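Local atomic coordinates of PT26-6P (Thermococcus sp., PDB entry 2WB7), a protein that is of unknown function but is encoded by a mobile extrachromosomal element of Euryarchaea and joins immunoglobulin-like domains to a helical domain. Residues Thr4-Asp9 with Ser245-Gly250; Pro239-Gln244 with Met391-Val396; Thr387-Lys392 with Lys483-Gly488. One frame throughout, in Å; residues are numbered along the deposited sequence.

Contact 1 (Thr4-Asp9 with Ser245-Gly250); sequences TINDDD and SLDLSG
N6 and D247 are the two residues that meet here, and they do so through the ends of their side chains: ND2 of N6 lies 3.3 Å from OD2 of D247. The side chains cross at about a right angle, and the amide plane of N6 stands 88° from the carboxylate plane of D247, so the flat groups do not stack. Only about 50 Å² is buried in all, and the closest pair of CA atoms, N6 and S245, is still 8.7 Å apart; the backbones remain well separated while one side chain from each reaches across. On the D247 side the loop is held by its own turn, with L248 N bonded to S245 O at 3.0 Å and S249 OG to L246 O at 3.1 Å.

The firmly packed side of 4-9 faces mainly helices 393-404 and 471-499. The backbone turns at D7 (phi 62°), which sends its carboxylate away from the N6 amide to form salt bridges with K482 and K483, while D9 also pairs with K483. T4 packs on V396 and I400 of helix 393-404 and on L475 of helix 471-499. The contrast is plain: buried D7 is gripped by lysines, whereas D247 is exposed and approaches one amide at the surface. OD1 of D8 also stands 5.5 Å from OD2 of D247, where two like charges would probably disfavour a closer approach. Polar, small and beside solvent, the N6-D247 meeting probably contributes little to holding the N-terminal segment, whose stronger ties are the ionic ones of D7 and D9.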
ATOM      1  N   THR A   4      17.111  26.224 -15.978  1.00 49.95           N
ATOM      2  CA  THR A   4      16.556  27.498 -15.629  1.00 49.35           C
ATOM      3  C   THR A   4      15.224  27.788 -16.324  1.00 48.92           C
ATOM      4  O   THR A   4      14.278  28.271 -15.698  1.00 49.10           O
ATOM      5  CB  THR A   4      17.606  28.585 -15.856  1.00 49.55           C
ATOM      6  OG1 THR A   4      17.082  29.851 -15.456  1.00 49.54           O
ATOM      7  CG2 THR A   4      18.050  28.613 -17.332  1.00 50.66           C
ATOM      8  N   ILE A   5      15.117  27.464 -17.605  1.00 48.30           N
ATOM      9  CA  ILE A   5      13.851  27.659 -18.314  1.00 47.60           C
ATOM     10  C   ILE A   5      12.911  26.452 -18.245  1.00 47.15           C
ATOM     11  O   ILE A   5      11.709  26.614 -18.063  1.00 46.70           O
ATOM     12  CB  ILE A   5      14.099  28.028 -19.783  1.00 47.74           C
ATOM     13  CG1 ILE A   5      14.876  29.337 -19.846  1.00 47.38           C
ATOM     14  CG2 ILE A   5      12.781  28.121 -20.563  1.00 47.32           C
ATOM     15  CD1 ILE A   5      15.105  29.811 -21.240  1.00 47.70           C
ATOM     16  N   ASN A   6      13.479  25.255 -18.382  1.00 47.00           N
ATOM     17  CA  ASN A   6      12.724  24.002 -18.433  1.00 46.91           C
ATOM     18  C   ASN A   6      12.599  23.272 -17.109  1.00 46.43           C
ATOM     19  O   ASN A   6      11.736  22.414 -16.945  1.00 46.46           O
ATOM     20  CB  ASN A   6      13.374  23.052 -19.427  1.00 47.15           C
ATOM     21  CG  ASN A   6      12.888  23.280 -20.831  1.00 49.28           C
ATOM     22  OD1 ASN A   6      12.851  24.419 -21.319  1.00 50.76           O
ATOM     23  ND2 ASN A   6      12.492  22.197 -21.496  1.00 51.82           N
ATOM     24  N   ASP A   7      13.491  23.583 -16.181  1.00 46.01           N
ATOM     25  CA  ASP A   7      13.518  22.895 -14.907  1.00 45.38           C
ATOM     26  C   ASP A   7      13.806  21.404 -15.085  1.00 45.47           C
ATOM     27  O   ASP A   7      13.235  20.568 -14.404  1.00 45.08           O
ATOM     28  CB  ASP A   7      12.204  23.131 -14.181  1.00 45.08           C
ATOM     29  CG  ASP A   7      11.803  24.592 -14.194  1.00 44.78           C
ATOM     30  OD1 ASP A   7      12.451  25.403 -13.499  1.00 44.43           O
ATOM     31  OD2 ASP A   7      10.843  24.936 -14.912  1.00 44.18           O
ATOM     32  N   ASP A   8      14.720  21.085 -15.995  1.00 45.89           N
ATOM     33  CA  ASP A   8      15.212  19.723 -16.159  1.00 46.35           C
ATOM     34  C   ASP A   8      16.058  19.273 -14.974  1.00 46.19           C
ATOM     35  O   ASP A   8      16.531  18.147 -14.937  1.00 46.40           O
ATOM     36  CB  ASP A   8      16.033  19.609 -17.437  1.00 46.57           C
ATOM     37  CG  ASP A   8      15.172  19.653 -18.688  1.00 48.73           C
ATOM     38  OD1 ASP A   8      14.194  18.869 -18.741  1.00 51.46           O
ATOM     39  OD2 ASP A   8      15.466  20.459 -19.616  1.00 50.66           O
ATOM     40  N   ASP A   9      16.265  20.150 -14.005  1.00 46.03           N
ATOM     41  CA  ASP A   9      17.022  19.761 -12.822  1.00 45.79           C
ATOM     42  C   ASP A   9      16.101  19.252 -11.724  1.00 45.89           C
ATOM     43  O   ASP A   9      16.561  18.733 -10.711  1.00 46.10           O
ATOM     44  CB  ASP A   9      17.905  20.908 -12.308  1.00 45.52           C
ATOM     45  CG  ASP A   9      17.118  22.184 -11.988  1.00 44.66           C
ATOM     46  OD1 ASP A   9      17.494  22.866 -11.022  1.00 43.61           O
ATOM     47  OD2 ASP A   9      16.150  22.533 -12.700  1.00 42.97           O
ATOM     48  N   SER A 245       3.358  22.985 -20.637  1.00 59.09           N
ATOM     49  CA  SER A 245       4.582  22.337 -21.093  1.00 60.51           C
ATOM     50  C   SER A 245       4.278  21.188 -22.030  1.00 61.30           C
ATOM     51  O   SER A 245       3.919  20.097 -21.583  1.00 61.25           O
ATOM     52  CB  SER A 245       5.418  21.834 -19.917  1.00 60.52           C
ATOM     53  OG  SER A 245       6.237  22.868 -19.401  1.00 61.52           O
ATOM     54  N   LEU A 246       4.412  21.449 -23.329  1.00 62.36           N
ATOM     55  CA  LEU A 246       4.271  20.415 -24.345  1.00 63.05           C
ATOM     56  C   LEU A 246       5.266  19.302 -24.077  1.00 63.25           C
ATOM     57  O   LEU A 246       5.014  18.142 -24.406  1.00 63.43           O
ATOM     58  CB  LEU A 246       4.519  20.983 -25.741  1.00 63.30           C
ATOM     59  CG  LEU A 246       3.434  21.854 -26.373  1.00 64.45           C
ATOM     60  CD1 LEU A 246       4.029  22.571 -27.590  1.00 66.00           C
ATOM     61  CD2 LEU A 246       2.176  21.046 -26.753  1.00 64.04           C
ATOM     62  N   ASP A 247       6.391  19.655 -23.461  1.00 63.23           N
ATOM     63  CA  ASP A 247       7.437  18.669 -23.210  1.00 63.11           C
ATOM     64  C   ASP A 247       6.908  17.545 -22.332  1.00 62.14           C
ATOM     65  O   ASP A 247       7.312  16.393 -22.486  1.00 62.00           O
ATOM     66  CB  ASP A 247       8.639  19.317 -22.532  1.00 63.71           C
ATOM     67  CG  ASP A 247       9.952  18.947 -23.201  1.00 65.98           C
ATOM     68  OD1 ASP A 247      10.000  17.880 -23.861  1.00 68.16           O
ATOM     69  OD2 ASP A 247      10.933  19.729 -23.073  1.00 68.11           O
ATOM     70  N   LEU A 248       6.014  17.896 -21.404  1.00 60.96           N
ATOM     71  CA  LEU A 248       5.426  16.933 -20.465  1.00 59.55           C
ATOM     72  C   LEU A 248       4.011  16.458 -20.803  1.00 58.59           C
ATOM     73  O   LEU A 248       3.434  15.665 -20.067  1.00 58.69           O
ATOM     74  CB  LEU A 248       5.425  17.492 -19.044  1.00 59.43           C
ATOM     75  CG  LEU A 248       6.528  16.894 -18.180  1.00 59.58           C
ATOM     76  CD1 LEU A 248       7.830  16.831 -18.973  1.00 60.48           C
ATOM     77  CD2 LEU A 248       6.702  17.682 -16.902  1.00 59.34           C
ATOM     78  N   SER A 249       3.432  16.935 -21.895  1.00 57.18           N
ATOM     79  CA  SER A 249       2.093  16.462 -22.215  1.00 55.72           C
ATOM     80  C   SER A 249       2.169  14.971 -22.552  1.00 54.12           C
ATOM     81  O   SER A 249       3.028  14.540 -23.317  1.00 53.88           O
ATOM     82  CB  SER A 249       1.435  17.281 -23.345  1.00 55.95           C
ATOM     83  OG  SER A 249       2.085  17.103 -24.591  1.00 56.66           O
ATOM     84  N   GLY A 250       1.279  14.185 -21.960  1.00 52.28           N
ATOM     85  CA  GLY A 250       1.216  12.766 -22.264  1.00 49.93           C
ATOM     86  C   GLY A 250       2.282  11.932 -21.580  1.00 48.14           C
ATOM     87  O   GLY A 250       2.512  10.787 -21.958  1.00 48.29           O
TER

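Contact 2 (Pro239-Gln244 with Met391-Val396); sequences PIKFLQ and MKDQDV
K241 and D393 form the salt bridge that joins the two segments: NZ of K241 donates to OD2 of D393 at 2.7 Å. The ammonium group meets this oxygen on its syn side, 17° out of the carboxylate plane, and also stands 3.3 Å from OD1 of D393. The aliphatic part of the lysine comes along, with CD of K241 3.4 Å from OD1 of D393, and the two side chains cross at about a right angle.

What positions the lysine is partly its own turn. CG of K241 sits between the backbone N and the carbonyl carbon (chi1 73°), and bends at the next two torsions bring CE over the centre of the F242 ring, 3.4 Å above its plane. D393 is set by the start of helix 393-404, where K392 is the N-cap residue and V396 N bonds to K392 O at 3.0 Å. With a methionine in place of K241, D393 and D7 would probably both lose a cationic partner in this partly buried spot.

Outward, NZ of K241 has a second salt bridge to D7, and OD1 of D393 one to K482, so charges alternate through the cluster. The 3-10 turn 240-243, in the loop between strands 221-222 and 253-261, thus meets the N terminus of helix 393-404, while P239 and K241 touch M486 on helix 471-499 and M391 packs on helix 408-438.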
ATOM      1  N   PRO A 239       4.999  21.924 -10.078  1.00 32.21           N
ATOM      2  CA  PRO A 239       4.464  23.274 -10.040  1.00 32.56           C
ATOM      3  C   PRO A 239       3.544  23.584 -11.224  1.00 32.96           C
ATOM      4  O   PRO A 239       3.705  23.025 -12.294  1.00 32.98           O
ATOM      5  CB  PRO A 239       5.729  24.138 -10.100  1.00 32.75           C
ATOM      6  CG  PRO A 239       6.769  23.299  -9.404  1.00 32.66           C
ATOM      7  CD  PRO A 239       6.453  21.891  -9.851  1.00 32.39           C
ATOM      8  N   ILE A 240       2.590  24.491 -11.033  1.00 33.69           N
ATOM      9  CA  ILE A 240       1.577  24.754 -12.058  1.00 34.02           C
ATOM     10  C   ILE A 240       2.129  25.208 -13.407  1.00 34.84           C
ATOM     11  O   ILE A 240       1.436  25.115 -14.423  1.00 34.71           O
ATOM     12  CB  ILE A 240       0.501  25.775 -11.585  1.00 33.53           C
ATOM     13  CG1 ILE A 240       1.143  27.140 -11.336  1.00 33.11           C
ATOM     14  CG2 ILE A 240      -0.217  25.247 -10.365  1.00 32.83           C
ATOM     15  CD1 ILE A 240       0.183  28.210 -10.888  1.00 32.67           C
ATOM     16  N   LYS A 241       3.356  25.718 -13.443  1.00 35.96           N
ATOM     17  CA  LYS A 241       3.891  26.153 -14.733  1.00 36.98           C
ATOM     18  C   LYS A 241       3.894  25.014 -15.750  1.00 38.16           C
ATOM     19  O   LYS A 241       3.871  25.257 -16.949  1.00 38.18           O
ATOM     20  CB  LYS A 241       5.285  26.775 -14.620  1.00 36.37           C
ATOM     21  CG  LYS A 241       6.392  25.796 -14.351  1.00 36.01           C
ATOM     22  CD  LYS A 241       7.579  26.074 -15.239  1.00 34.39           C
ATOM     23  CE  LYS A 241       8.074  24.788 -15.863  1.00 34.35           C
ATOM     24  NZ  LYS A 241       8.752  25.045 -17.155  1.00 33.25           N
ATOM     25  N   PHE A 242       3.884  23.774 -15.271  1.00 39.98           N
ATOM     26  CA  PHE A 242       4.048  22.627 -16.155  1.00 41.97           C
ATOM     27  C   PHE A 242       2.779  22.296 -16.910  1.00 43.67           C
ATOM     28  O   PHE A 242       2.737  21.332 -17.647  1.00 44.07           O
ATOM     29  CB  PHE A 242       4.566  21.407 -15.393  1.00 41.52           C
ATOM     30  CG  PHE A 242       6.020  21.492 -15.043  1.00 40.77           C
ATOM     31  CD1 PHE A 242       6.420  21.933 -13.792  1.00 39.11           C
ATOM     32  CD2 PHE A 242       6.991  21.144 -15.967  1.00 40.79           C
ATOM     33  CE1 PHE A 242       7.759  22.014 -13.460  1.00 38.42           C
ATOM     34  CE2 PHE A 242       8.350  21.231 -15.644  1.00 40.28           C
ATOM     35  CZ  PHE A 242       8.730  21.664 -14.385  1.00 38.84           C
ATOM     36  N   LEU A 243       1.754  23.118 -16.734  1.00 46.18           N
ATOM     37  CA  LEU A 243       0.506  22.958 -17.464  1.00 48.73           C
ATOM     38  C   LEU A 243       0.654  23.384 -18.923  1.00 51.16           C
ATOM     39  O   LEU A 243       0.025  22.803 -19.798  1.00 51.83           O
ATOM     40  CB  LEU A 243      -0.610  23.771 -16.806  1.00 48.35           C
ATOM     41  CG  LEU A 243      -1.420  23.110 -15.696  1.00 47.45           C
ATOM     42  CD1 LEU A 243      -2.471  24.079 -15.169  1.00 45.22           C
ATOM     43  CD2 LEU A 243      -2.058  21.814 -16.199  1.00 45.65           C
ATOM     44  N   GLN A 244       1.466  24.405 -19.187  1.00 53.90           N
ATOM     45  CA  GLN A 244       1.738  24.815 -20.566  1.00 56.56           C
ATOM     46  C   GLN A 244       3.021  24.177 -21.110  1.00 57.74           C
ATOM     47  O   GLN A 244       3.708  24.766 -21.948  1.00 58.36           O
ATOM     48  CB  GLN A 244       1.830  26.345 -20.698  1.00 56.87           C
ATOM     49  CG  GLN A 244       0.568  27.110 -20.304  1.00 59.44           C
ATOM     50  CD  GLN A 244       0.712  27.839 -18.973  1.00 62.31           C
ATOM     51  OE1 GLN A 244       1.829  28.015 -18.461  1.00 63.60           O
ATOM     52  NE2 GLN A 244      -0.416  28.276 -18.407  1.00 62.42           N
HETATM   53  N   MSE A 391       7.485  34.062 -12.332  1.00 40.32           N
HETATM   54  CA  MSE A 391       8.586  33.740 -13.218  1.00 41.25           C
HETATM   55  C   MSE A 391       8.191  32.759 -14.304  1.00 41.63           C
HETATM   56  O   MSE A 391       8.606  31.599 -14.305  1.00 41.73           O
HETATM   57  CB  MSE A 391       9.726  33.200 -12.395  1.00 41.38           C
HETATM   58  CG  MSE A 391       9.827  33.977 -11.123  1.00 44.11           C
HETATM   59 SE   MSE A 391      11.628  34.327 -10.621  1.00 50.69          SE
HETATM   60  CE  MSE A 391      12.272  34.975 -12.358  1.00 50.20           C
ATOM     61  N   LYS A 392       7.370  33.240 -15.225  1.00 42.25           N
ATOM     62  CA  LYS A 392       7.006  32.483 -16.399  1.00 43.14           C
ATOM     63  C   LYS A 392       8.272  32.141 -17.202  1.00 43.47           C
ATOM     64  O   LYS A 392       9.241  32.900 -17.193  1.00 43.27           O
ATOM     65  CB  LYS A 392       6.059  33.332 -17.220  1.00 43.29           C
ATOM     66  CG  LYS A 392       4.815  33.735 -16.463  1.00 44.21           C
ATOM     67  CD  LYS A 392       3.740  32.662 -16.613  1.00 47.26           C
ATOM     68  CE  LYS A 392       2.485  33.031 -15.829  1.00 49.85           C
ATOM     69  NZ  LYS A 392       2.259  34.519 -15.813  1.00 50.20           N
ATOM     70  N   ASP A 393       8.278  30.999 -17.881  1.00 43.85           N
ATOM     71  CA  ASP A 393       9.450  30.629 -18.647  1.00 44.69           C
ATOM     72  C   ASP A 393       9.786  31.709 -19.681  1.00 45.01           C
ATOM     73  O   ASP A 393      10.952  32.069 -19.848  1.00 45.23           O
ATOM     74  CB  ASP A 393       9.258  29.280 -19.335  1.00 45.15           C
ATOM     75  CG  ASP A 393       8.975  28.149 -18.351  1.00 46.74           C
ATOM     76  OD1 ASP A 393       9.292  28.287 -17.146  1.00 47.74           O
ATOM     77  OD2 ASP A 393       8.435  27.110 -18.795  1.00 48.00           O
ATOM     78  N   GLN A 394       8.773  32.223 -20.378  1.00 44.95           N
ATOM     79  CA  GLN A 394       9.019  33.223 -21.407  1.00 45.01           C
ATOM     80  C   GLN A 394       9.831  34.375 -20.854  1.00 45.07           C
ATOM     81  O   GLN A 394      10.829  34.790 -21.438  1.00 44.93           O
ATOM     82  CB  GLN A 394       7.709  33.761 -22.001  1.00 45.36           C
ATOM     83  CG  GLN A 394       7.888  34.530 -23.324  1.00 45.57           C
ATOM     84  CD  GLN A 394       8.799  33.796 -24.312  1.00 47.01           C
ATOM     85  OE1 GLN A 394       8.477  32.698 -24.783  1.00 48.20           O
ATOM     86  NE2 GLN A 394       9.948  34.395 -24.618  1.00 46.83           N
ATOM     87  N   ASP A 395       9.394  34.882 -19.708  1.00 45.46           N
ATOM     88  CA  ASP A 395      10.018  36.041 -19.072  1.00 45.48           C
ATOM     89  C   ASP A 395      11.420  35.704 -18.607  1.00 45.16           C
ATOM     90  O   ASP A 395      12.334  36.533 -18.698  1.00 45.31           O
ATOM     91  CB  ASP A 395       9.192  36.512 -17.883  1.00 45.88           C
ATOM     92  CG  ASP A 395       7.754  36.854 -18.263  1.00 47.78           C
ATOM     93  OD1 ASP A 395       7.293  36.456 -19.351  1.00 51.02           O
ATOM     94  OD2 ASP A 395       7.067  37.524 -17.468  1.00 50.40           O
ATOM     95  N   VAL A 396      11.601  34.485 -18.118  1.00 44.65           N
ATOM     96  CA  VAL A 396      12.941  34.045 -17.768  1.00 44.94           C
ATOM     97  C   VAL A 396      13.834  33.986 -18.998  1.00 45.22           C
ATOM     98  O   VAL A 396      15.021  34.316 -18.937  1.00 45.19           O
ATOM     99  CB  VAL A 396      12.944  32.682 -17.075  1.00 44.83           C
ATOM    100  CG1 VAL A 396      14.366  32.148 -16.991  1.00 44.56           C
ATOM    101  CG2 VAL A 396      12.343  32.803 -15.683  1.00 44.80           C
TER

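Contact 3 (Thr387-Lys392 with Lys483-Gly488); sequences TYTVMK and KHEMAG
A side-chain-to-backbone contact joins E485, on helix 471-499, to the V390 and M391 amides of the linker that leads from strand 370-379 into helix 393-404. The carboxylate spans two successive N-H groups. V390 N donates to E485 OE2 at 2.9 Å with an N-H...O angle of 162°, and M391 N donates to E485 OE1 at 3.3 Å with 159°. Both oxygens are used on the syn side, somewhat out of the carboxylate plane, and because each has its own N-H, rotation of the group is restrained; a weak third bond runs from V390 N to E485 OE1. The reach comes from an extended chain, CG of E485 lying anti to its backbone N (chi1 -165°).

Carbon atoms of the linker close in around the carboxylate: CG2 of T389 is 3.5 Å from E485 OE1, and CB of V390 is 3.8 Å from E485 OE2. Selenomethionine M391 adds its CG beside OE1, while its selenium end turns to pack on helices 408-438 and 442-465. K425 forms a salt bridge with OE2 and also bonds to the T387 and Y388 carbonyls. Two backbone donors and a lysine around a buried carboxylate would probably favour its ionised form.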
ATOM      1  N   THR A 387      -1.669  29.888  -8.446  1.00 37.26           N
ATOM      2  CA  THR A 387      -1.023  30.893  -7.618  1.00 37.86           C
ATOM      3  C   THR A 387      -0.423  32.074  -8.406  1.00 38.21           C
ATOM      4  O   THR A 387       0.155  32.986  -7.811  1.00 38.86           O
ATOM      5  CB  THR A 387       0.048  30.260  -6.718  1.00 37.76           C
ATOM      6  OG1 THR A 387       0.815  29.314  -7.480  1.00 38.38           O
ATOM      7  CG2 THR A 387      -0.616  29.528  -5.584  1.00 37.52           C
ATOM      8  N   TYR A 388      -0.583  32.070  -9.727  1.00 38.13           N
ATOM      9  CA  TYR A 388      -0.092  33.167 -10.566  1.00 38.07           C
ATOM     10  C   TYR A 388       1.417  33.233 -10.540  1.00 38.12           C
ATOM     11  O   TYR A 388       1.997  34.012  -9.794  1.00 38.41           O
ATOM     12  CB  TYR A 388      -0.714  34.505 -10.144  1.00 38.25           C
ATOM     13  CG  TYR A 388      -2.201  34.363  -9.912  1.00 39.55           C
ATOM     14  CD1 TYR A 388      -2.736  34.434  -8.626  1.00 40.60           C
ATOM     15  CD2 TYR A 388      -3.058  34.079 -10.964  1.00 39.60           C
ATOM     16  CE1 TYR A 388      -4.077  34.249  -8.405  1.00 41.00           C
ATOM     17  CE2 TYR A 388      -4.404  33.891 -10.748  1.00 41.64           C
ATOM     18  CZ  TYR A 388      -4.906  33.978  -9.466  1.00 42.10           C
ATOM     19  OH  TYR A 388      -6.248  33.801  -9.242  1.00 44.54           O
ATOM     20  N   THR A 389       2.058  32.395 -11.347  1.00 38.16           N
ATOM     21  CA  THR A 389       3.503  32.351 -11.361  1.00 38.14           C
ATOM     22  C   THR A 389       4.031  33.677 -11.828  1.00 38.53           C
ATOM     23  O   THR A 389       3.554  34.230 -12.804  1.00 38.44           O
ATOM     24  CB  THR A 389       4.021  31.279 -12.295  1.00 38.04           C
ATOM     25  OG1 THR A 389       3.347  30.055 -12.003  1.00 38.67           O
ATOM     26  CG2 THR A 389       5.516  31.086 -12.110  1.00 37.06           C
ATOM     27  N   VAL A 390       5.032  34.182 -11.128  1.00 39.04           N
ATOM     28  CA  VAL A 390       5.662  35.423 -11.509  1.00 39.51           C
ATOM     29  C   VAL A 390       6.778  35.164 -12.510  1.00 39.85           C
ATOM     30  O   VAL A 390       6.974  35.933 -13.450  1.00 39.89           O
ATOM     31  CB  VAL A 390       6.193  36.164 -10.269  1.00 39.61           C
ATOM     32  CG1 VAL A 390       7.028  37.362 -10.673  1.00 39.22           C
ATOM     33  CG2 VAL A 390       5.025  36.580  -9.378  1.00 39.00           C
HETATM   34  N   MSE A 391       7.485  34.062 -12.332  1.00 40.32           N
HETATM   35  CA  MSE A 391       8.586  33.740 -13.218  1.00 41.25           C
HETATM   36  C   MSE A 391       8.191  32.759 -14.304  1.00 41.63           C
HETATM   37  O   MSE A 391       8.606  31.599 -14.305  1.00 41.73           O
HETATM   38  CB  MSE A 391       9.726  33.200 -12.395  1.00 41.38           C
HETATM   39  CG  MSE A 391       9.827  33.977 -11.123  1.00 44.11           C
HETATM   40 SE   MSE A 391      11.628  34.327 -10.621  1.00 50.69          SE
HETATM   41  CE  MSE A 391      12.272  34.975 -12.358  1.00 50.20           C
ATOM     42  N   LYS A 392       7.370  33.240 -15.225  1.00 42.25           N
ATOM     43  CA  LYS A 392       7.006  32.483 -16.399  1.00 43.14           C
ATOM     44  C   LYS A 392       8.272  32.141 -17.202  1.00 43.47           C
ATOM     45  O   LYS A 392       9.241  32.900 -17.193  1.00 43.27           O
ATOM     46  CB  LYS A 392       6.059  33.332 -17.220  1.00 43.29           C
ATOM     47  CG  LYS A 392       4.815  33.735 -16.463  1.00 44.21           C
ATOM     48  CD  LYS A 392       3.740  32.662 -16.613  1.00 47.26           C
ATOM     49  CE  LYS A 392       2.485  33.031 -15.829  1.00 49.85           C
ATOM     50  NZ  LYS A 392       2.259  34.519 -15.813  1.00 50.20           N
ATOM     51  N   LYS A 483      12.805  28.272  -8.151  1.00 32.91           N
ATOM     52  CA  LYS A 483      12.450  27.183  -7.247  1.00 32.64           C
ATOM     53  C   LYS A 483      11.958  27.698  -5.907  1.00 32.38           C
ATOM     54  O   LYS A 483      11.080  27.084  -5.294  1.00 32.19           O
ATOM     55  CB  LYS A 483      13.632  26.259  -7.009  1.00 32.62           C
ATOM     56  CG  LYS A 483      14.460  25.984  -8.225  1.00 33.90           C
ATOM     57  CD  LYS A 483      13.712  25.302  -9.333  1.00 33.75           C
ATOM     58  CE  LYS A 483      14.696  24.445 -10.137  1.00 36.11           C
ATOM     59  NZ  LYS A 483      14.596  24.659 -11.604  1.00 35.53           N
ATOM     60  N   HIS A 484      12.539  28.800  -5.432  1.00 32.08           N
ATOM     61  CA  HIS A 484      12.026  29.433  -4.218  1.00 31.83           C
ATOM     62  C   HIS A 484      10.574  29.847  -4.422  1.00 31.60           C
ATOM     63  O   HIS A 484       9.753  29.642  -3.535  1.00 31.88           O
ATOM     64  CB  HIS A 484      12.870  30.641  -3.760  1.00 31.96           C
ATOM     65  CG  HIS A 484      14.101  30.272  -2.985  1.00 32.88           C
ATOM     66  ND1 HIS A 484      14.085  29.374  -1.937  1.00 34.26           N
ATOM     67  CD2 HIS A 484      15.385  30.689  -3.099  1.00 32.73           C
ATOM     68  CE1 HIS A 484      15.306  29.247  -1.447  1.00 34.06           C
ATOM     69  NE2 HIS A 484      16.115  30.025  -2.143  1.00 33.99           N
ATOM     70  N   GLU A 485      10.240  30.420  -5.577  1.00 31.25           N
ATOM     71  CA  GLU A 485       8.843  30.788  -5.809  1.00 31.29           C
ATOM     72  C   GLU A 485       7.935  29.558  -5.832  1.00 30.98           C
ATOM     73  O   GLU A 485       6.794  29.608  -5.359  1.00 30.97           O
ATOM     74  CB  GLU A 485       8.635  31.600  -7.088  1.00 31.16           C
ATOM     75  CG  GLU A 485       7.265  32.257  -7.077  1.00 31.92           C
ATOM     76  CD  GLU A 485       6.663  32.545  -8.464  1.00 32.00           C
ATOM     77  OE1 GLU A 485       7.382  32.415  -9.476  1.00 29.11           O
ATOM     78  OE2 GLU A 485       5.453  32.912  -8.516  1.00 31.57           O
HETATM   79  N   MSE A 486       8.449  28.463  -6.390  1.00 30.38           N
HETATM   80  CA  MSE A 486       7.717  27.203  -6.456  1.00 29.68           C
HETATM   81  C   MSE A 486       7.466  26.640  -5.059  1.00 29.53           C
HETATM   82  O   MSE A 486       6.360  26.168  -4.748  1.00 29.46           O
HETATM   83  CB  MSE A 486       8.504  26.208  -7.292  1.00 29.62           C
HETATM   84  CG  MSE A 486       8.498  26.511  -8.791  1.00 30.32           C
HETATM   85 SE   MSE A 486       9.926  25.510  -9.689  1.00 31.39          SE
HETATM   86  CE  MSE A 486       9.393  25.613 -11.557  1.00 31.21           C
ATOM     87  N   ALA A 487       8.504  26.707  -4.219  1.00 29.01           N
ATOM     88  CA  ALA A 487       8.432  26.309  -2.819  1.00 27.97           C
ATOM     89  C   ALA A 487       7.378  27.124  -2.065  1.00 27.76           C
ATOM     90  O   ALA A 487       6.502  26.577  -1.405  1.00 27.63           O
ATOM     91  CB  ALA A 487       9.776  26.475  -2.195  1.00 27.51           C
ATOM     92  N   GLY A 488       7.445  28.440  -2.195  1.00 27.89           N
ATOM     93  CA  GLY A 488       6.465  29.316  -1.589  1.00 27.86           C
ATOM     94  C   GLY A 488       5.070  29.005  -2.071  1.00 28.48           C
ATOM     95  O   GLY A 488       4.117  29.003  -1.280  1.00 28.19           O
TER

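Overall arrangement
From the N terminus, 4-9 meets 245-250 in contact 1, closing a loop of 235 residues that contains the first two sheets and three helices. Contact 2 starts inside that loop, at 239-244, and ends beyond it at 391-396, so the two cross; its own 146 residues hold the eight-stranded sheet and no helix. Contact 3 begins where contact 2 ends, sharing M391 and K392, and closes 90 mostly helical residues; it follows contact 1 in series. Their centres lie about 9 Å (1 to 2), 8 Å (2 to 3) and 15 Å (1 to 3) apart. Contact 1 ties the N-terminal segment to loop 223-252, contact 2 that loop to helix 393-404, contact 3 the linker to helix 471-499.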